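Long-range contact in amino acid amide racemase (Ochrobactrum anthropi, PDB 6GIO), which belongs to the class-III aminotransferase family and binds pyridoxal-5'-phosphate: residues C[60-71]-C[301-312]. Residues are numbered along the deposited sequence; the frame is centred on the assembly and turned at random.
Sequences HPAIVEAVEKSV and VATAAGRAVLNT. With EDO (1,2-ethanediol), chain H.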
ATOM      1  N   HIS C  60      18.047  13.806   2.194  1.00 25.14           N
ATOM      2  CA  HIS C  60      17.780  15.228   2.055  1.00 26.16           C
ATOM      3  C   HIS C  60      17.333  15.784   3.430  1.00 26.70           C
ATOM      4  O   HIS C  60      16.414  15.232   4.056  1.00 25.61           O
ATOM      5  CB  HIS C  60      16.718  15.502   0.992  1.00 25.05           C
ATOM      6  CG  HIS C  60      16.542  16.955   0.712  1.00 27.42           C
ATOM      7  ND1 HIS C  60      15.844  17.798   1.558  1.00 27.41           N
ATOM      8  CD2 HIS C  60      17.022  17.731  -0.287  1.00 26.21           C
ATOM      9  CE1 HIS C  60      15.890  19.026   1.074  1.00 27.50           C
ATOM     10  NE2 HIS C  60      16.610  19.013  -0.035  1.00 26.59           N
ATOM     11  N   PRO C  61      17.968  16.870   3.893  1.00 29.06           N
ATOM     12  CA  PRO C  61      17.693  17.383   5.246  1.00 30.50           C
ATOM     13  C   PRO C  61      16.229  17.728   5.559  1.00 28.13           C
ATOM     14  O   PRO C  61      15.824  17.552   6.698  1.00 26.76           O
ATOM     15  CB  PRO C  61      18.612  18.640   5.380  1.00 31.39           C
ATOM     16  CG  PRO C  61      19.261  18.835   4.060  1.00 33.41           C
ATOM     17  CD  PRO C  61      19.109  17.557   3.263  1.00 32.78           C
ATOM     18  N   ALA C  62      15.442  18.222   4.605  1.00 27.72           N
ATOM     19  CA  ALA C  62      14.033  18.548   4.898  1.00 27.99           C
ATOM     20  C   ALA C  62      13.265  17.258   5.221  1.00 29.15           C
ATOM     21  O   ALA C  62      12.423  17.210   6.121  1.00 27.89           O
ATOM     22  CB  ALA C  62      13.381  19.283   3.732  1.00 25.99           C
ATOM     23  N   ILE C  63      13.563  16.201   4.479  1.00 26.97           N
ATOM     24  CA  ILE C  63      12.840  14.944   4.653  1.00 27.00           C
ATOM     25  C   ILE C  63      13.342  14.269   5.914  1.00 25.84           C
ATOM     26  O   ILE C  63      12.531  13.780   6.720  1.00 25.79           O
ATOM     27  CB  ILE C  63      12.981  14.029   3.430  1.00 26.87           C
ATOM     28  CG1 ILE C  63      12.235  14.685   2.257  1.00 28.41           C
ATOM     29  CG2 ILE C  63      12.428  12.652   3.732  1.00 25.58           C
ATOM     30  CD1 ILE C  63      12.533  14.007   0.956  1.00 28.94           C
ATOM     31  N   VAL C  64      14.663  14.279   6.104  1.00 24.95           N
ATOM     32  CA  VAL C  64      15.255  13.745   7.334  1.00 25.42           C
ATOM     33  C   VAL C  64      14.599  14.413   8.575  1.00 24.96           C
ATOM     34  O   VAL C  64      14.085  13.722   9.461  1.00 24.58           O
ATOM     35  CB  VAL C  64      16.780  13.928   7.356  1.00 24.77           C
ATOM     36  CG1 VAL C  64      17.330  13.689   8.741  1.00 27.20           C
ATOM     37  CG2 VAL C  64      17.431  12.967   6.386  1.00 26.79           C
ATOM     38  N   GLU C  65      14.584  15.739   8.613  1.00 23.56           N
ATOM     39  CA  GLU C  65      13.941  16.453   9.724  1.00 24.86           C
ATOM     40  C   GLU C  65      12.472  16.052   9.938  1.00 23.63           C
ATOM     41  O   GLU C  65      12.089  15.805  11.062  1.00 25.11           O
ATOM     42  CB  GLU C  65      14.052  17.979   9.582  1.00 25.12           C
ATOM     43  N   ALA C  66      11.641  16.039   8.896  1.00 24.09           N
ATOM     44  CA  ALA C  66      10.212  15.707   9.063  1.00 24.43           C
ATOM     45  C   ALA C  66      10.022  14.293   9.600  1.00 23.30           C
ATOM     46  O   ALA C  66       9.201  14.064  10.467  1.00 22.13           O
ATOM     47  CB  ALA C  66       9.448  15.878   7.743  1.00 23.53           C
ATOM     48  N   VAL C  67      10.820  13.360   9.082  1.00 22.44           N
ATOM     49  CA  VAL C  67      10.765  11.969   9.503  1.00 23.00           C
ATOM     50  C   VAL C  67      11.227  11.819  10.962  1.00 23.26           C
ATOM     51  O   VAL C  67      10.574  11.122  11.768  1.00 20.27           O
ATOM     52  CB  VAL C  67      11.541  11.065   8.488  1.00 23.82           C
ATOM     53  CG1 VAL C  67      11.743   9.649   8.994  1.00 23.10           C
ATOM     54  CG2 VAL C  67      10.785  11.025   7.167  1.00 23.46           C
ATOM     55  N   GLU C  68      12.315  12.500  11.330  1.00 25.30           N
ATOM     56  CA  GLU C  68      12.811  12.417  12.713  1.00 27.71           C
ATOM     57  C   GLU C  68      11.791  12.944  13.708  1.00 26.64           C
ATOM     58  O   GLU C  68      11.499  12.275  14.694  1.00 26.80           O
ATOM     59  CB  GLU C  68      14.071  13.217  12.892  1.00 28.71           C
ATOM     60  CG  GLU C  68      15.281  12.506  12.354  1.00 30.59           C
ATOM     61  CD  GLU C  68      16.498  13.407  12.384  1.00 31.48           C
ATOM     62  OE1 GLU C  68      16.338  14.672  12.329  1.00 30.88           O
ATOM     63  OE2 GLU C  68      17.597  12.824  12.480  1.00 30.53           O
ATOM     64  N   LYS C  69      11.239  14.122  13.438  1.00 25.46           N
ATOM     65  CA  LYS C  69      10.260  14.706  14.365  1.00 27.90           C
ATOM     66  C   LYS C  69       9.035  13.806  14.534  1.00 25.91           C
ATOM     67  O   LYS C  69       8.605  13.550  15.667  1.00 25.34           O
ATOM     68  CB  LYS C  69       9.883  16.133  13.954  1.00 29.03           C
ATOM     69  CG  LYS C  69      11.031  17.133  14.186  1.00 33.80           C
ATOM     70  CD  LYS C  69      10.870  18.471  13.462  1.00 35.86           C
ATOM     71  CE  LYS C  69       9.462  19.020  13.544  1.00 39.22           C
ATOM     72  NZ  LYS C  69       9.393  20.365  12.895  1.00 44.96           N
ATOM     73  N   SER C  70       8.511  13.271  13.429  1.00 25.38           N
ATOM     74  CA  SER C  70       7.327  12.389  13.484  1.00 24.39           C
ATOM     75  C   SER C  70       7.532  11.022  14.100  1.00 23.36           C
ATOM     76  O   SER C  70       6.684  10.557  14.848  1.00 23.13           O
ATOM     77  CB  SER C  70       6.656  12.253  12.084  1.00 27.21           C
ATOM     78  OG  SER C  70       7.624  11.907  11.071  1.00 29.13           O
ATOM     79  N   VAL C  71       8.634  10.342  13.802  1.00 23.23           N
ATOM     80  CA  VAL C  71       8.853   9.014  14.385  1.00 21.20           C
ATOM     81  C   VAL C  71       9.157   9.110  15.894  1.00 22.08           C
ATOM     82  O   VAL C  71       8.770   8.236  16.667  1.00 19.55           O
ATOM     83  CB  VAL C  71       9.957   8.247  13.630  1.00 23.12           C
ATOM     84  CG1 VAL C  71      11.333   8.803  13.941  1.00 22.50           C
ATOM     85  CG2 VAL C  71       9.896   6.766  13.934  1.00 24.52           C
ATOM     86  N   VAL C 301       4.079   9.931   9.796  1.00 19.77           N
ATOM     87  CA  VAL C 301       5.463   9.890   9.317  1.00 19.25           C
ATOM     88  C   VAL C 301       5.550  10.113   7.805  1.00 21.11           C
ATOM     89  O   VAL C 301       6.270  10.999   7.343  1.00 25.58           O
ATOM     90  CB  VAL C 301       6.123   8.565   9.711  1.00 19.50           C
ATOM     91  CG1 VAL C 301       7.543   8.500   9.188  1.00 20.47           C
ATOM     92  CG2 VAL C 301       6.112   8.427  11.241  1.00 20.23           C
ATOM     93  N   ALA C 302       4.776   9.340   7.036  1.00 19.02           N
ATOM     94  CA  ALA C 302       4.773   9.426   5.604  1.00 17.41           C
ATOM     95  C   ALA C 302       4.226  10.767   5.206  1.00 18.04           C
ATOM     96  O   ALA C 302       4.791  11.376   4.304  1.00 17.68           O
ATOM     97  CB  ALA C 302       3.919   8.310   5.007  1.00 17.53           C
ATOM     98  N   THR C 303       3.152  11.238   5.879  1.00 18.29           N
ATOM     99  CA  THR C 303       2.562  12.550   5.492  1.00 19.29           C
ATOM    100  C   THR C 303       3.477  13.712   5.828  1.00 19.90           C
ATOM    101  O   THR C 303       3.545  14.667   5.057  1.00 22.96           O
ATOM    102  CB  THR C 303       1.139  12.799   6.045  1.00 19.98           C
ATOM    103  OG1 THR C 303       1.121  12.686   7.459  1.00 21.12           O
ATOM    104  CG2 THR C 303       0.178  11.781   5.491  1.00 20.95           C
ATOM    105  N   ALA C 304       4.211  13.630   6.945  1.00 20.72           N
ATOM    106  CA  ALA C 304       5.215  14.643   7.236  1.00 22.00           C
ATOM    107  C   ALA C 304       6.291  14.694   6.114  1.00 22.94           C
ATOM    108  O   ALA C 304       6.678  15.786   5.679  1.00 22.31           O
ATOM    109  CB  ALA C 304       5.855  14.441   8.615  1.00 21.97           C
ATOM    110  N   ALA C 305       6.777  13.527   5.653  1.00 23.25           N
ATOM    111  CA  ALA C 305       7.742  13.499   4.556  1.00 22.93           C
ATOM    112  C   ALA C 305       7.164  14.202   3.309  1.00 23.00           C
ATOM    113  O   ALA C 305       7.837  14.962   2.620  1.00 20.11           O
ATOM    114  CB  ALA C 305       8.167  12.070   4.244  1.00 21.14           C
ATOM    115  N   GLY C 306       5.903  13.955   3.026  1.00 26.40           N
ATOM    116  CA  GLY C 306       5.259  14.596   1.872  1.00 26.35           C
ATOM    117  C   GLY C 306       5.175  16.108   1.986  1.00 25.87           C
ATOM    118  O   GLY C 306       5.294  16.829   0.990  1.00 21.80           O
ATOM    119  N   ARG C 307       4.947  16.595   3.204  1.00 26.54           N
ATOM    120  CA  ARG C 307       4.897  18.046   3.410  1.00 26.82           C
ATOM    121  C   ARG C 307       6.260  18.638   3.107  1.00 25.72           C
ATOM    122  O   ARG C 307       6.341  19.691   2.488  1.00 24.23           O
ATOM    123  CB  ARG C 307       4.476  18.404   4.828  1.00 26.55           C
ATOM    124  CG  ARG C 307       3.058  18.039   5.128  1.00 28.74           C
ATOM    125  CD  ARG C 307       2.535  18.906   6.228  1.00 29.67           C
ATOM    126  NE  ARG C 307       2.239  20.229   5.708  1.00 31.35           N
ATOM    127  CZ  ARG C 307       2.346  21.358   6.408  1.00 32.98           C
ATOM    128  NH1 ARG C 307       2.754  21.353   7.680  1.00 34.32           N
ATOM    129  NH2 ARG C 307       2.043  22.499   5.830  1.00 33.41           N
ATOM    130  N   ALA C 308       7.323  17.948   3.542  1.00 23.78           N
ATOM    131  CA  ALA C 308       8.683  18.392   3.294  1.00 24.32           C
ATOM    132  C   ALA C 308       8.975  18.376   1.803  1.00 23.92           C
ATOM    133  O   ALA C 308       9.626  19.277   1.266  1.00 24.11           O
ATOM    134  CB  ALA C 308       9.698  17.524   4.046  1.00 26.00           C
ATOM    135  N   VAL C 309       8.485  17.372   1.097  1.00 22.12           N
ATOM    136  CA  VAL C 309       8.692  17.339  -0.357  1.00 22.33           C
ATOM    137  C   VAL C 309       8.041  18.558  -1.040  1.00 23.05           C
ATOM    138  O   VAL C 309       8.681  19.318  -1.778  1.00 23.48           O
ATOM    139  CB  VAL C 309       8.193  16.012  -0.962  1.00 22.23           C
ATOM    140  CG1 VAL C 309       8.090  16.107  -2.468  1.00 22.38           C
ATOM    141  CG2 VAL C 309       9.130  14.848  -0.579  1.00 22.36           C
ATOM    142  N   LEU C 310       6.756  18.738  -0.811  1.00 24.96           N
ATOM    143  CA  LEU C 310       6.031  19.856  -1.413  1.00 24.87           C
ATOM    144  C   LEU C 310       6.645  21.176  -1.001  1.00 27.48           C
ATOM    145  O   LEU C 310       6.799  22.070  -1.824  1.00 26.30           O
ATOM    146  CB  LEU C 310       4.565  19.833  -0.999  1.00 26.05           C
ATOM    147  CG  LEU C 310       3.720  18.638  -1.410  1.00 27.04           C
ATOM    148  CD1 LEU C 310       2.253  18.972  -1.163  1.00 28.99           C
ATOM    149  CD2 LEU C 310       3.920  18.270  -2.862  1.00 27.57           C
ATOM    150  N   ASN C 311       7.035  21.309   0.269  1.00 29.84           N
ATOM    151  CA  ASN C 311       7.538  22.607   0.725  1.00 29.01           C
ATOM    152  C   ASN C 311       8.859  22.949   0.009  1.00 27.01           C
ATOM    153  O   ASN C 311       9.036  24.067  -0.473  1.00 26.23           O
ATOM    154  CB  ASN C 311       7.697  22.626   2.250  1.00 30.87           C
ATOM    155  CG  ASN C 311       8.148  23.976   2.776  1.00 30.86           C
ATOM    156  OD1 ASN C 311       7.420  24.964   2.717  1.00 32.86           O
ATOM    157  ND2 ASN C 311       9.355  24.020   3.264  1.00 29.92           N
ATOM    158  N   THR C 312       9.771  21.972  -0.078  1.00 23.17           N
ATOM    159  CA  THR C 312      11.040  22.143  -0.768  1.00 22.63           C
ATOM    160  C   THR C 312      10.884  22.484  -2.239  1.00 23.13           C
ATOM    161  O   THR C 312      11.565  23.367  -2.779  1.00 24.54           O
ATOM    162  CB  THR C 312      11.847  20.856  -0.652  1.00 22.37           C
ATOM    163  OG1 THR C 312      12.001  20.551   0.729  1.00 20.84           O
ATOM    164  CG2 THR C 312      13.163  20.994  -1.284  1.00 23.61           C
TER
HETATM  165  C1  EDO H 502      14.920  11.263   1.398  1.00 24.04           C
HETATM  166  O1  EDO H 502      15.995  12.109   0.949  1.00 21.97           O
HETATM  167  C2  EDO H 502      15.110  10.876   2.852  1.00 25.10           C
HETATM  168  O2  EDO H 502      16.344  10.120   2.964  1.00 24.50           O
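Ala66 meets Ala304 and Ala308 where helices 61-71 and 301-312 pass each other nearly antiparallel, their axes 8.1 Å apart at an angle of 153°. Alanines make this close approach possible: Ala66 CB reaches Ala304 O at 3.5 Å, while Ala308 CB touches Ala62 O at 3.4 Å, so each methyl rests on the backbone of the other helix. On one flank the longer aliphatic chains complete the packing. Ile63 CD1 meets Val309 CG2 at 3.8 Å, and Val67 sets CG2 against the methyl of Ala305.

Polar side chains occupy the two ends, and hydroxyls there turn back onto carbonyl oxygens of their own helices. Ser70 turns OG between its backbone N and carbonyl carbon (chi1 50°), toward the carbonyl oxygens of Ala66 and Val67; this folded-back hydroxyl lies 3.4 Å from Val301 CA. Thr312 OG1 donates to Ala308 O at 2.7 Å, reaching it from the face opposite Thr312 N, and can therefore sit against the apolar methyl of Ala62. Thr312 CG2 approaches the His60 ring obliquely. His60, with CG anti to the backbone N (chi1 -173°), is the N-cap: ND1 accepts from Ala62 N at 3.1 Å, the donor tilted somewhat out of the ring plane. His60 N donates a hydrogen bond to O1 of a 1,2-ethanediol, probably from the crystallisation liquor, which also touches Ile63.

Beyond the pair, Arg307 forms a salt bridge with Asp93 of helix 85-97, and Val67 packs on Val67 of the second subunit. The arrangement is an antiparallel, alanine-rich helix pair that joins sequence-distant parts of a class-III aminotransferase fold beside its dimer interface.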